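Local coordinates for protein ornithine carbamoyltransferase (Gloeobacter violaceus, PDB 3GD5) that probably catalyses transfer of the carbamoyl group from carbamoyl phosphate to ornithine, giving citrulline and phosphate in arginine biosynthesis, at residues H271-H276 with E284-P289; H227-D232 with A257-C262; V142-T147 with H171-G176. All blocks are in the same frame, centred on the assembly; numbering follows the deposited sequence.

Interaction 1 of 3, residues H271-H276 with E284-P289; sequences HCLPAH and EVMEGP
M286 reaches out from the helical end of 284-289 and lays its thioether against A275 and L273 in the loop 271-276. The sulfur makes the closest approach, with M286 SD 3.5 Å from A275 CB. Past the sulfur the chain bends at chi3 (114°), which keeps the terminal methyl beside the same alanine, M286 CE being 3.9 Å from A275 CB, and directs it toward the leucine. There M286 CE lies 4.3 Å from L273 CD2. Methionine suits the place because its long, flexible and polarisable chain can follow the uneven surface offered by a loop. L273 leaves the backbone alongside the contact, and its CD2 branch brings it nearer.

A275 is shared between two partners. While its methyl meets the sulfur, it also lies over one face of the H271 imidazole, 3.5 Å above the ring plane and displaced toward the rim. A small residue fits here, since a methyl can touch the ring face and the sulfur at once. The ring itself is tied to the loop by a bent hydrogen bond, H271 NE2 to P274 O at 3.0 Å. The nitrogen approaches from above the carbonyl plane, and the N-H...O angle is 139°. The cis peptide before P274 lies in the same loop.

I293 touches H271, L273 and M286, while D95 of the second subunit packs on M286. Close by, E287 forms a salt bridge with R98 of that subunit. The HCLP sequence at the end of strand 268-271 and in the loop that follows is the signature of ornithine carbamoyltransferases, whose C272 and L273 probably contribute to the carbamoyl phosphate site.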
# COMPACT_ATOMS: atom_id res chain seq x y z
N HIS A 271 -8.85 -29.39 -17.72
CA HIS A 271 -8.12 -28.18 -17.39
C HIS A 271 -8.33 -27.97 -15.89
O HIS A 271 -9.46 -27.90 -15.43
CB HIS A 271 -8.66 -26.98 -18.19
CG HIS A 271 -7.83 -25.73 -18.04
ND1 HIS A 271 -7.39 -25.00 -19.12
CD2 HIS A 271 -7.39 -25.08 -16.93
CE1 HIS A 271 -6.72 -23.94 -18.68
NE2 HIS A 271 -6.71 -23.97 -17.36
N CYS A 272 -7.25 -27.90 -15.13
CA CYS A 272 -7.35 -27.72 -13.68
C CYS A 272 -7.89 -26.35 -13.22
O CYS A 272 -8.29 -26.22 -12.06
CB CYS A 272 -5.99 -27.98 -13.02
SG CYS A 272 -4.69 -26.90 -13.63
N LEU A 273 -7.90 -25.36 -14.11
CA LEU A 273 -8.39 -24.00 -13.85
C LEU A 273 -7.48 -23.14 -12.95
O LEU A 273 -6.68 -23.66 -12.19
CB LEU A 273 -9.80 -24.05 -13.25
CG LEU A 273 -10.88 -24.69 -14.13
CD1 LEU A 273 -12.21 -24.71 -13.40
CD2 LEU A 273 -11.00 -23.92 -15.45
N PRO A 274 -7.59 -21.79 -13.05
CA PRO A 274 -8.49 -21.04 -13.93
C PRO A 274 -7.98 -21.13 -15.35
O PRO A 274 -6.83 -21.52 -15.56
CB PRO A 274 -8.41 -19.61 -13.37
CG PRO A 274 -6.99 -19.53 -12.90
CD PRO A 274 -6.81 -20.87 -12.20
N ALA A 275 -8.81 -20.76 -16.31
CA ALA A 275 -8.40 -20.82 -17.71
C ALA A 275 -8.28 -19.44 -18.37
O ALA A 275 -9.02 -18.52 -18.05
CB ALA A 275 -9.40 -21.66 -18.50
N HIS A 276 -7.33 -19.32 -19.30
CA HIS A 276 -7.15 -18.08 -20.04
C HIS A 276 -7.56 -18.37 -21.48
O HIS A 276 -6.73 -18.77 -22.30
CB HIS A 276 -5.69 -17.62 -20.02
CG HIS A 276 -5.14 -17.38 -18.65
ND1 HIS A 276 -5.91 -16.89 -17.61
CD2 HIS A 276 -3.90 -17.56 -18.14
CE1 HIS A 276 -5.17 -16.80 -16.52
NE2 HIS A 276 -3.94 -17.19 -16.81
N GLU A 284 -14.21 -22.28 -27.47
CA GLU A 284 -14.91 -23.34 -28.18
C GLU A 284 -14.71 -24.71 -27.54
O GLU A 284 -15.68 -25.43 -27.27
CB GLU A 284 -14.43 -23.39 -29.63
CG GLU A 284 -15.10 -24.44 -30.49
CD GLU A 284 -14.57 -24.44 -31.91
OE1 GLU A 284 -13.42 -24.88 -32.12
OE2 GLU A 284 -15.30 -23.99 -32.82
N VAL A 285 -13.45 -25.07 -27.29
CA VAL A 285 -13.15 -26.36 -26.68
C VAL A 285 -13.60 -26.39 -25.23
O VAL A 285 -14.24 -27.34 -24.78
CB VAL A 285 -11.65 -26.67 -26.76
CG1 VAL A 285 -11.35 -28.00 -26.07
CG2 VAL A 285 -11.21 -26.73 -28.21
N MET A 286 -13.28 -25.33 -24.49
CA MET A 286 -13.67 -25.27 -23.09
C MET A 286 -15.17 -25.44 -22.92
O MET A 286 -15.63 -26.15 -22.02
CB MET A 286 -13.25 -23.93 -22.49
CG MET A 286 -12.45 -24.04 -21.22
SD MET A 286 -12.16 -22.45 -20.51
CE MET A 286 -13.13 -22.62 -18.99
N GLU A 287 -15.94 -24.77 -23.77
CA GLU A 287 -17.39 -24.82 -23.72
C GLU A 287 -17.96 -25.96 -24.57
O GLU A 287 -19.16 -26.21 -24.55
CB GLU A 287 -17.98 -23.49 -24.22
CG GLU A 287 -17.53 -22.24 -23.45
CD GLU A 287 -17.97 -22.27 -22.00
OE1 GLU A 287 -18.87 -23.06 -21.66
OE2 GLU A 287 -17.42 -21.48 -21.20
N GLY A 288 -17.08 -26.63 -25.32
CA GLY A 288 -17.51 -27.71 -26.19
C GLY A 288 -18.00 -28.99 -25.53
O GLY A 288 -18.03 -29.10 -24.30
N PRO A 289 -18.39 -29.99 -26.34
CA PRO A 289 -18.89 -31.28 -25.86
C PRO A 289 -17.86 -32.29 -25.35
O PRO A 289 -18.24 -33.32 -24.78
CB PRO A 289 -19.66 -31.81 -27.08
CG PRO A 289 -18.86 -31.30 -28.21
CD PRO A 289 -18.57 -29.87 -27.80

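Interaction 2 of 3, residues H227-D232 with A257-C262; sequences HILYTD and AALLNC
L229 turns its CG away from its own carbonyl carbon (chi1 -67°) and then extends (chi2 -177°), so that CD1 is carried out of the strand toward the backbone of the helical segment 257-262. L259 takes the other course: its CG is anti to the backbone N, at chi1 -171°, which places the branch point beside the incoming methyl. The two residues that receive L229 are successive, and CD1 comes to rest against both. L229 CD1 is 3.8 Å from L260 CA. On the side chains, L229 CD1 lies 4.0 Å from L259 CG. The gap from L229 CD1 to L260 CD2 is also 4.0 Å. L260 CD2 leans inward although the CB of that residue starts off alongside the contact. The carbonyl oxygen of L259 is also near the methyl, which is a van der Waals neighbour of the peptide as well as of the side chains.

Strand 228-231 and strand 268-271 are adjacent and parallel, and helix 257-261 lies on the connection between them. This is a beta-alpha-beta crossover of the Rossmann-like Asp/Orn binding domain, and L229 is the residue by which the first strand meets the helix. Branched leucines suit such a layer because their ends can fit together without requiring directional bonds.

L229 also touches A161 in the other neighbouring strand and A223 of helix 219-223; L259 packs on F220 and A223 of that same helix, while L260 meets V269 and R290. At the carboxyl end of strand 228-231 the chain delivers D232, which by similarity binds ornithine.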
# COMPACT_ATOMS: atom_id res chain seq x y z
N HIS A 227 -6.63 -40.13 -25.09
CA HIS A 227 -8.05 -40.18 -24.71
C HIS A 227 -8.35 -38.94 -23.87
O HIS A 227 -9.51 -38.62 -23.61
CB HIS A 227 -8.33 -41.42 -23.87
CG HIS A 227 -7.85 -42.69 -24.50
ND1 HIS A 227 -8.61 -43.40 -25.40
CD2 HIS A 227 -6.68 -43.36 -24.37
CE1 HIS A 227 -7.93 -44.46 -25.81
NE2 HIS A 227 -6.76 -44.46 -25.20
N ILE A 228 -7.29 -38.26 -23.46
CA ILE A 228 -7.41 -37.08 -22.62
C ILE A 228 -6.36 -36.04 -22.96
O ILE A 228 -5.17 -36.32 -22.94
CB ILE A 228 -7.23 -37.46 -21.11
CG1 ILE A 228 -8.19 -38.59 -20.73
CG2 ILE A 228 -7.47 -36.25 -20.22
CD1 ILE A 228 -7.48 -39.78 -20.09
N LEU A 229 -6.81 -34.83 -23.30
CA LEU A 229 -5.89 -33.73 -23.56
C LEU A 229 -5.98 -32.84 -22.30
O LEU A 229 -7.06 -32.42 -21.90
CB LEU A 229 -6.30 -32.95 -24.81
CG LEU A 229 -6.17 -33.74 -26.12
CD1 LEU A 229 -6.54 -32.84 -27.28
CD2 LEU A 229 -4.73 -34.24 -26.28
N TYR A 230 -4.83 -32.57 -21.70
CA TYR A 230 -4.77 -31.81 -20.46
C TYR A 230 -3.88 -30.59 -20.60
O TYR A 230 -2.81 -30.65 -21.20
CB TYR A 230 -4.23 -32.70 -19.35
CG TYR A 230 -4.51 -32.24 -17.93
CD1 TYR A 230 -3.95 -31.07 -17.43
CD2 TYR A 230 -5.30 -33.01 -17.09
CE1 TYR A 230 -4.18 -30.68 -16.10
CE2 TYR A 230 -5.54 -32.64 -15.78
CZ TYR A 230 -4.98 -31.47 -15.29
OH TYR A 230 -5.25 -31.08 -13.99
N THR A 231 -4.32 -29.47 -20.04
CA THR A 231 -3.52 -28.27 -20.08
C THR A 231 -3.79 -27.41 -18.85
O THR A 231 -4.71 -27.68 -18.08
CB THR A 231 -3.78 -27.44 -21.35
OG1 THR A 231 -2.75 -26.45 -21.47
CG2 THR A 231 -5.13 -26.77 -21.29
N ASP A 232 -2.96 -26.39 -18.68
CA ASP A 232 -3.05 -25.50 -17.53
C ASP A 232 -2.53 -24.16 -18.01
O ASP A 232 -2.04 -24.05 -19.14
CB ASP A 232 -2.15 -26.06 -16.42
CG ASP A 232 -2.30 -25.32 -15.10
OD1 ASP A 232 -3.10 -24.37 -15.02
OD2 ASP A 232 -1.60 -25.71 -14.15
N ALA A 257 -9.45 -27.08 -31.62
CA ALA A 257 -10.07 -28.04 -32.52
C ALA A 257 -9.04 -28.91 -33.24
O ALA A 257 -9.19 -30.13 -33.30
CB ALA A 257 -10.93 -27.30 -33.54
N ALA A 258 -8.00 -28.28 -33.78
CA ALA A 258 -6.97 -29.01 -34.50
C ALA A 258 -6.30 -30.09 -33.64
O ALA A 258 -6.22 -31.25 -34.04
CB ALA A 258 -5.92 -28.04 -35.03
N LEU A 259 -5.83 -29.70 -32.46
CA LEU A 259 -5.16 -30.65 -31.57
C LEU A 259 -6.10 -31.79 -31.20
O LEU A 259 -5.68 -32.95 -31.13
CB LEU A 259 -4.69 -29.94 -30.30
CG LEU A 259 -3.79 -30.81 -29.41
CD1 LEU A 259 -2.54 -31.18 -30.19
CD2 LEU A 259 -3.42 -30.06 -28.14
N LEU A 260 -7.36 -31.46 -30.98
CA LEU A 260 -8.38 -32.44 -30.63
C LEU A 260 -8.54 -33.47 -31.74
O LEU A 260 -8.70 -34.66 -31.49
CB LEU A 260 -9.73 -31.75 -30.42
CG LEU A 260 -10.22 -31.52 -28.99
CD1 LEU A 260 -11.55 -30.79 -29.02
CD2 LEU A 260 -10.37 -32.86 -28.29
N ASN A 261 -8.51 -32.98 -32.97
CA ASN A 261 -8.68 -33.85 -34.12
C ASN A 261 -7.57 -34.90 -34.24
O ASN A 261 -7.76 -35.93 -34.89
CB ASN A 261 -8.74 -33.01 -35.39
CG ASN A 261 -9.43 -33.73 -36.52
OD1 ASN A 261 -10.60 -34.11 -36.40
ND2 ASN A 261 -8.72 -33.92 -37.63
N CYS A 262 -6.44 -34.65 -33.60
CA CYS A 262 -5.30 -35.56 -33.65
C CYS A 262 -5.34 -36.64 -32.57
O CYS A 262 -4.51 -37.54 -32.57
CB CYS A 262 -3.99 -34.78 -33.50
SG CYS A 262 -3.79 -33.43 -34.68

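Interaction 3 of 3, residues V142-T147 with H171-G176; sequences VADLLT and HSLLLG
D144 and L173 mark the nearest approach of two helical backbones, with 8.7 Å between D144 CA and L173 CA. Segment 142-147 belongs to helix 138-152 and segment 171-176 to helix 168-180. Regular i+4 bonds such as G176 N to S172 O keep the second backbone in shape.

L145 lays its CD2 methyl over the glycine backbone, with L145 CD2 4.0 Å from G176 O. Glycine suits the spot, since without a side chain its main chain can face the leucine directly. Beside this pair, L173 CD2 comes up to the carboxylate of D144, 4.2 Å from D144 OD2.

The carboxylate bonds outside the two segments: OD1 accepts from NE2 of Q140, which probably binds carbamoyl phosphate, and OD2 is hydrogen-bonded to Y230 OH. Between the two segments there is only van der Waals contact and no hydrogen bond, while the buried D144 is satisfied by outside partners and may be positioned to hold Q140 in place. E296 OE1 also lies close to D144 OD1, a proximity of like charges that could raise the pKa of one of the two acids.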
# COMPACT_ATOMS: atom_id res chain seq x y z
N VAL A 142 -5.58 -36.46 -8.13
CA VAL A 142 -6.45 -37.53 -7.67
C VAL A 142 -7.87 -37.24 -8.17
O VAL A 142 -8.66 -38.15 -8.44
CB VAL A 142 -6.44 -37.70 -6.11
CG1 VAL A 142 -5.00 -37.79 -5.60
CG2 VAL A 142 -7.16 -36.55 -5.45
N ALA A 143 -8.18 -35.96 -8.32
CA ALA A 143 -9.49 -35.56 -8.81
C ALA A 143 -9.58 -35.82 -10.31
O ALA A 143 -10.61 -36.28 -10.82
CB ALA A 143 -9.74 -34.07 -8.52
N ASP A 144 -8.49 -35.55 -11.02
CA ASP A 144 -8.47 -35.75 -12.46
C ASP A 144 -8.61 -37.24 -12.78
O ASP A 144 -9.40 -37.63 -13.64
CB ASP A 144 -7.17 -35.21 -13.06
CG ASP A 144 -6.92 -33.74 -12.70
OD1 ASP A 144 -7.89 -32.95 -12.73
OD2 ASP A 144 -5.76 -33.39 -12.41
N LEU A 145 -7.82 -38.06 -12.07
CA LEU A 145 -7.82 -39.51 -12.24
C LEU A 145 -9.22 -40.06 -12.03
O LEU A 145 -9.70 -40.87 -12.80
CB LEU A 145 -6.85 -40.14 -11.24
CG LEU A 145 -5.52 -40.73 -11.72
CD1 LEU A 145 -4.97 -40.00 -12.93
CD2 LEU A 145 -4.52 -40.70 -10.57
N LEU A 146 -9.88 -39.58 -10.97
CA LEU A 146 -11.23 -39.99 -10.62
C LEU A 146 -12.21 -39.56 -11.71
O LEU A 146 -13.23 -40.20 -11.94
CB LEU A 146 -11.62 -39.34 -9.29
CG LEU A 146 -12.68 -39.97 -8.38
CD1 LEU A 146 -12.92 -39.02 -7.21
CD2 LEU A 146 -13.97 -40.21 -9.13
N THR A 147 -11.89 -38.46 -12.39
CA THR A 147 -12.75 -37.97 -13.45
C THR A 147 -12.57 -38.84 -14.69
O THR A 147 -13.54 -39.19 -15.35
CB THR A 147 -12.43 -36.51 -13.80
OG1 THR A 147 -12.55 -35.70 -12.62
CG2 THR A 147 -13.41 -35.99 -14.86
N HIS A 171 3.86 -32.51 -13.05
CA HIS A 171 4.63 -33.39 -12.17
C HIS A 171 3.75 -34.44 -11.50
O HIS A 171 4.09 -35.62 -11.46
CB HIS A 171 5.31 -32.58 -11.07
CG HIS A 171 6.49 -31.79 -11.53
ND1 HIS A 171 7.08 -30.82 -10.76
CD2 HIS A 171 7.20 -31.84 -12.68
CE1 HIS A 171 8.11 -30.30 -11.41
NE2 HIS A 171 8.20 -30.90 -12.59
N SER A 172 2.63 -33.99 -10.95
CA SER A 172 1.73 -34.90 -10.28
C SER A 172 1.01 -35.82 -11.27
O SER A 172 0.66 -36.94 -10.93
CB SER A 172 0.70 -34.13 -9.44
OG SER A 172 1.32 -33.55 -8.30
N LEU A 173 0.80 -35.33 -12.49
CA LEU A 173 0.14 -36.15 -13.51
C LEU A 173 1.09 -37.27 -13.93
O LEU A 173 0.66 -38.40 -14.17
CB LEU A 173 -0.25 -35.31 -14.73
CG LEU A 173 -1.52 -34.47 -14.62
CD1 LEU A 173 -1.63 -33.51 -15.80
CD2 LEU A 173 -2.73 -35.37 -14.56
N LEU A 174 2.38 -36.95 -14.00
CA LEU A 174 3.40 -37.92 -14.36
C LEU A 174 3.41 -39.07 -13.36
O LEU A 174 3.33 -40.24 -13.74
CB LEU A 174 4.78 -37.25 -14.42
CG LEU A 174 5.01 -36.32 -15.62
CD1 LEU A 174 6.38 -35.65 -15.54
CD2 LEU A 174 4.88 -37.12 -16.91
N LEU A 175 3.51 -38.73 -12.08
CA LEU A 175 3.53 -39.75 -11.03
C LEU A 175 2.20 -40.49 -10.95
O LEU A 175 2.17 -41.71 -10.77
CB LEU A 175 3.81 -39.12 -9.67
CG LEU A 175 5.15 -38.41 -9.49
CD1 LEU A 175 5.13 -37.71 -8.14
CD2 LEU A 175 6.31 -39.41 -9.58
N GLY A 176 1.11 -39.74 -11.09
CA GLY A 176 -0.22 -40.33 -11.01
C GLY A 176 -0.60 -41.24 -12.16
O GLY A 176 -1.11 -42.34 -11.94

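Overall arrangement
Interactions 1 and 2 are close neighbours, their centres 11 Å apart, because strands 228-231 and 268-271 lie side by side and both end near the presumed active site. There C272 SG packs 3.2 Å from D232 CG, joining a probable carbamoyl phosphate residue to a probable ornithine residue. Interaction 3 stands 17 Å from interaction 2, centre to centre, yet Y230 bridges them: its OH is 2.8 Å from D144 OD2, and Y230 CD1 packs 3.7 Å from L173 CD1. Interactions 1 and 3 do not touch; their centres are 18 Å apart. The side chains of L273 and R61, which probably binds carbamoyl phosphate, are about 4 Å apart, consistent with a place for interaction 1 beside the substrate site.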